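Local atomic coordinates of soluble lytic murein transglycosylase (Escherichia coli, PDB entry 1QSA), a protein that cleaves the glycosidic bonds between N-acetylmuramic acid and N-acetylglucosamine in peptidoglycan, leaving a 1,6-anhydro bond on the muramic acid residue. Residues Q427-A435 / R476-K484. Sequence-based numbering, arbitrary orientation.
Sequences QWWDLSVQA and RQESAWNPK. With SO4 (sulfate ion), chain H.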
# COMPACT_ATOMS: atom_id res chain seq x y z
N GLN A 427 -25.86 -3.65 3.43
CA GLN A 427 -24.85 -4.50 4.05
C GLN A 427 -23.69 -4.88 3.12
O GLN A 427 -23.11 -5.96 3.25
CB GLN A 427 -25.48 -5.73 4.72
CG GLN A 427 -26.48 -5.34 5.78
CD GLN A 427 -26.87 -6.47 6.69
OE1 GLN A 427 -26.56 -7.64 6.44
NE2 GLN A 427 -27.57 -6.13 7.77
N TRP A 428 -23.38 -3.97 2.20
CA TRP A 428 -22.25 -4.12 1.27
C TRP A 428 -21.16 -3.34 2.02
O TRP A 428 -20.80 -2.21 1.66
CB TRP A 428 -22.54 -3.45 -0.07
CG TRP A 428 -23.70 -4.05 -0.85
CD1 TRP A 428 -24.26 -5.28 -0.68
CD2 TRP A 428 -24.41 -3.43 -1.93
NE1 TRP A 428 -25.27 -5.47 -1.60
CE2 TRP A 428 -25.38 -4.35 -2.38
CE3 TRP A 428 -24.31 -2.18 -2.57
CZ2 TRP A 428 -26.26 -4.06 -3.44
CZ3 TRP A 428 -25.19 -1.89 -3.62
CH2 TRP A 428 -26.15 -2.83 -4.04
N TRP A 429 -20.65 -3.96 3.09
CA TRP A 429 -19.68 -3.32 3.99
C TRP A 429 -18.43 -2.80 3.31
O TRP A 429 -17.98 -1.67 3.59
CB TRP A 429 -19.31 -4.26 5.14
CG TRP A 429 -20.51 -4.94 5.76
CD1 TRP A 429 -20.71 -6.29 5.87
CD2 TRP A 429 -21.64 -4.31 6.39
NE1 TRP A 429 -21.88 -6.53 6.55
CE2 TRP A 429 -22.47 -5.34 6.88
CE3 TRP A 429 -22.02 -2.97 6.58
CZ2 TRP A 429 -23.66 -5.08 7.57
CZ3 TRP A 429 -23.23 -2.71 7.27
CH2 TRP A 429 -24.02 -3.76 7.76
N ASP A 430 -17.83 -3.63 2.45
CA ASP A 430 -16.65 -3.18 1.72
C ASP A 430 -16.92 -1.97 0.82
O ASP A 430 -16.12 -1.03 0.75
CB ASP A 430 -15.95 -4.32 0.96
CG ASP A 430 -16.88 -5.21 0.17
OD1 ASP A 430 -18.08 -4.93 -0.00
OD2 ASP A 430 -16.38 -6.26 -0.28
N LEU A 431 -18.07 -1.96 0.14
CA LEU A 431 -18.41 -0.84 -0.73
C LEU A 431 -18.65 0.43 0.08
O LEU A 431 -18.31 1.52 -0.36
CB LEU A 431 -19.63 -1.18 -1.61
CG LEU A 431 -19.42 -2.44 -2.46
CD1 LEU A 431 -20.61 -2.61 -3.43
CD2 LEU A 431 -18.10 -2.32 -3.26
N SER A 432 -19.23 0.28 1.27
CA SER A 432 -19.47 1.42 2.14
C SER A 432 -18.13 2.07 2.48
O SER A 432 -17.95 3.27 2.31
CB SER A 432 -20.20 0.97 3.42
OG SER A 432 -20.35 2.04 4.35
N VAL A 433 -17.16 1.26 2.91
CA VAL A 433 -15.83 1.80 3.26
C VAL A 433 -15.16 2.42 2.02
O VAL A 433 -14.61 3.53 2.07
CB VAL A 433 -14.89 0.71 3.88
CG1 VAL A 433 -13.48 1.28 4.07
CG2 VAL A 433 -15.43 0.24 5.25
N GLN A 434 -15.28 1.74 0.89
CA GLN A 434 -14.68 2.23 -0.35
C GLN A 434 -15.19 3.61 -0.76
O GLN A 434 -14.42 4.46 -1.22
CB GLN A 434 -14.91 1.19 -1.46
CG GLN A 434 -14.17 1.47 -2.76
CD GLN A 434 -14.52 0.48 -3.86
OE1 GLN A 434 -15.03 -0.60 -3.60
NE2 GLN A 434 -14.23 0.86 -5.11
N ALA A 435 -16.49 3.84 -0.58
CA ALA A 435 -17.09 5.12 -0.92
C ALA A 435 -16.62 6.21 0.05
O ALA A 435 -16.40 7.35 -0.36
CB ALA A 435 -18.61 5.02 -0.90
N ARG A 476 -11.00 -4.80 9.97
CA ARG A 476 -11.23 -3.53 9.28
C ARG A 476 -9.91 -2.97 8.73
O ARG A 476 -9.84 -2.54 7.58
CB ARG A 476 -11.90 -2.53 10.24
CG ARG A 476 -11.93 -1.08 9.74
CD ARG A 476 -12.75 -0.91 8.47
NE ARG A 476 -12.83 0.49 8.07
CZ ARG A 476 -11.87 1.16 7.45
NH1 ARG A 476 -10.74 0.55 7.11
NH2 ARG A 476 -12.06 2.44 7.12
N GLN A 477 -8.87 -3.03 9.55
CA GLN A 477 -7.56 -2.54 9.14
C GLN A 477 -6.97 -3.40 8.03
O GLN A 477 -6.44 -2.88 7.05
CB GLN A 477 -6.59 -2.52 10.34
CG GLN A 477 -5.11 -2.44 9.96
CD GLN A 477 -4.73 -1.15 9.26
OE1 GLN A 477 -5.31 -0.10 9.52
NE2 GLN A 477 -3.76 -1.23 8.37
N GLU A 478 -7.11 -4.72 8.18
CA GLU A 478 -6.52 -5.65 7.22
C GLU A 478 -7.14 -5.67 5.82
O GLU A 478 -6.43 -5.56 4.81
CB GLU A 478 -6.56 -7.09 7.78
CG GLU A 478 -5.65 -7.33 9.01
CD GLU A 478 -4.16 -7.27 8.68
OE1 GLU A 478 -3.80 -7.03 7.50
OE2 GLU A 478 -3.34 -7.49 9.60
N SER A 479 -8.47 -5.74 5.76
CA SER A 479 -9.16 -5.89 4.48
C SER A 479 -10.15 -4.82 4.07
O SER A 479 -10.69 -4.90 2.95
CB SER A 479 -9.93 -7.21 4.52
OG SER A 479 -10.97 -7.11 5.49
N ALA A 480 -10.44 -3.88 4.96
CA ALA A 480 -11.44 -2.85 4.69
C ALA A 480 -12.77 -3.56 4.34
O ALA A 480 -13.59 -3.09 3.55
CB ALA A 480 -11.00 -1.88 3.58
N TRP A 481 -12.96 -4.70 5.00
CA TRP A 481 -14.13 -5.55 4.87
C TRP A 481 -14.37 -6.30 3.56
O TRP A 481 -15.46 -6.82 3.34
CB TRP A 481 -15.40 -4.81 5.30
CG TRP A 481 -15.38 -4.43 6.77
CD1 TRP A 481 -15.47 -3.17 7.30
CD2 TRP A 481 -15.22 -5.32 7.88
NE1 TRP A 481 -15.37 -3.23 8.67
CE2 TRP A 481 -15.22 -4.53 9.05
CE3 TRP A 481 -15.08 -6.72 7.99
CZ2 TRP A 481 -15.08 -5.09 10.33
CZ3 TRP A 481 -14.94 -7.28 9.26
CH2 TRP A 481 -14.94 -6.46 10.41
N ASN A 482 -13.36 -6.38 2.68
CA ASN A 482 -13.54 -7.16 1.44
C ASN A 482 -13.04 -8.58 1.77
O ASN A 482 -11.84 -8.78 1.95
CB ASN A 482 -12.73 -6.53 0.31
CG ASN A 482 -12.77 -7.36 -0.96
OD1 ASN A 482 -13.35 -8.44 -1.00
ND2 ASN A 482 -12.16 -6.84 -2.02
N PRO A 483 -13.95 -9.57 1.83
CA PRO A 483 -13.56 -10.95 2.15
C PRO A 483 -12.77 -11.69 1.07
O PRO A 483 -12.22 -12.76 1.33
CB PRO A 483 -14.91 -11.65 2.40
CG PRO A 483 -15.84 -10.93 1.48
CD PRO A 483 -15.40 -9.47 1.58
N LYS A 484 -12.73 -11.12 -0.13
CA LYS A 484 -12.06 -11.75 -1.27
C LYS A 484 -10.71 -11.16 -1.63
O LYS A 484 -10.06 -11.63 -2.57
CB LYS A 484 -13.00 -11.69 -2.49
CG LYS A 484 -14.43 -12.16 -2.20
CD LYS A 484 -14.46 -13.61 -1.75
CE LYS A 484 -15.87 -14.05 -1.36
NZ LYS A 484 -15.87 -15.49 -0.92
S SO4 H . -9.26 4.22 5.94
O1 SO4 H . -9.23 4.42 7.40
O2 SO4 H . -7.92 4.49 5.38
O3 SO4 H . -9.65 2.84 5.64
O4 SO4 H . -10.24 5.15 5.34
O HOH W 1 -18.16 -6.46 2.83
O HOH W 2 -13.42 -1.70 1.16
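The type I' turn from S479 to N482, which ends the helix carrying the predicted active-site glutamate E478, packs its A480-W481 corner against D430 and V433 on the first turns of helix 429-438. Two waters join the backbones: one accepts from D430 N and donates to W481 O (2.8 Å), the other donates to both D430 O and A480 O. Between them D430 CA lies 3.6 Å from A480 O in a CA-H...O contact. V433 touches R476, A480 and W481 at once. Its CG1, anti to the backbone N (chi1 173°), lies over one face of the R476 guanidinium, 3.6 Å from NH2, and also meets A480 CB; CG2 meets the indole edge of W481 at CD1 (4.0 Å). Beside it, W429 CB rests on W481 CB. The D430 carboxylate reaches along the turn, OD2 coming within 3.4 Å of N482 CA, its plane 76° from the N482 amide. That amide forms an Asx turn, OD1 accepting from K484 N. R476, bent at chi2 (63°), grips O3 of a sulfate, probably from the crystallisation liquor, with NH1 and NH2, each at 2.9 Å, while NE donates to R448 O; R448 binds the same sulfate. A leucine in place of R476 would probably leave the R448 carbonyl without the NE donor, strip sulfate O3 of two, and deprive V433 CG1 of its flat partner. The contact thus joins the L-domain helix to the lysozyme-like domain: helix 383-393 packs on D430 and L431, helix 397-408 adjoins Q434 and N482, and helix 582-601 meets R476 and, through Y598, bonds W481 NE1.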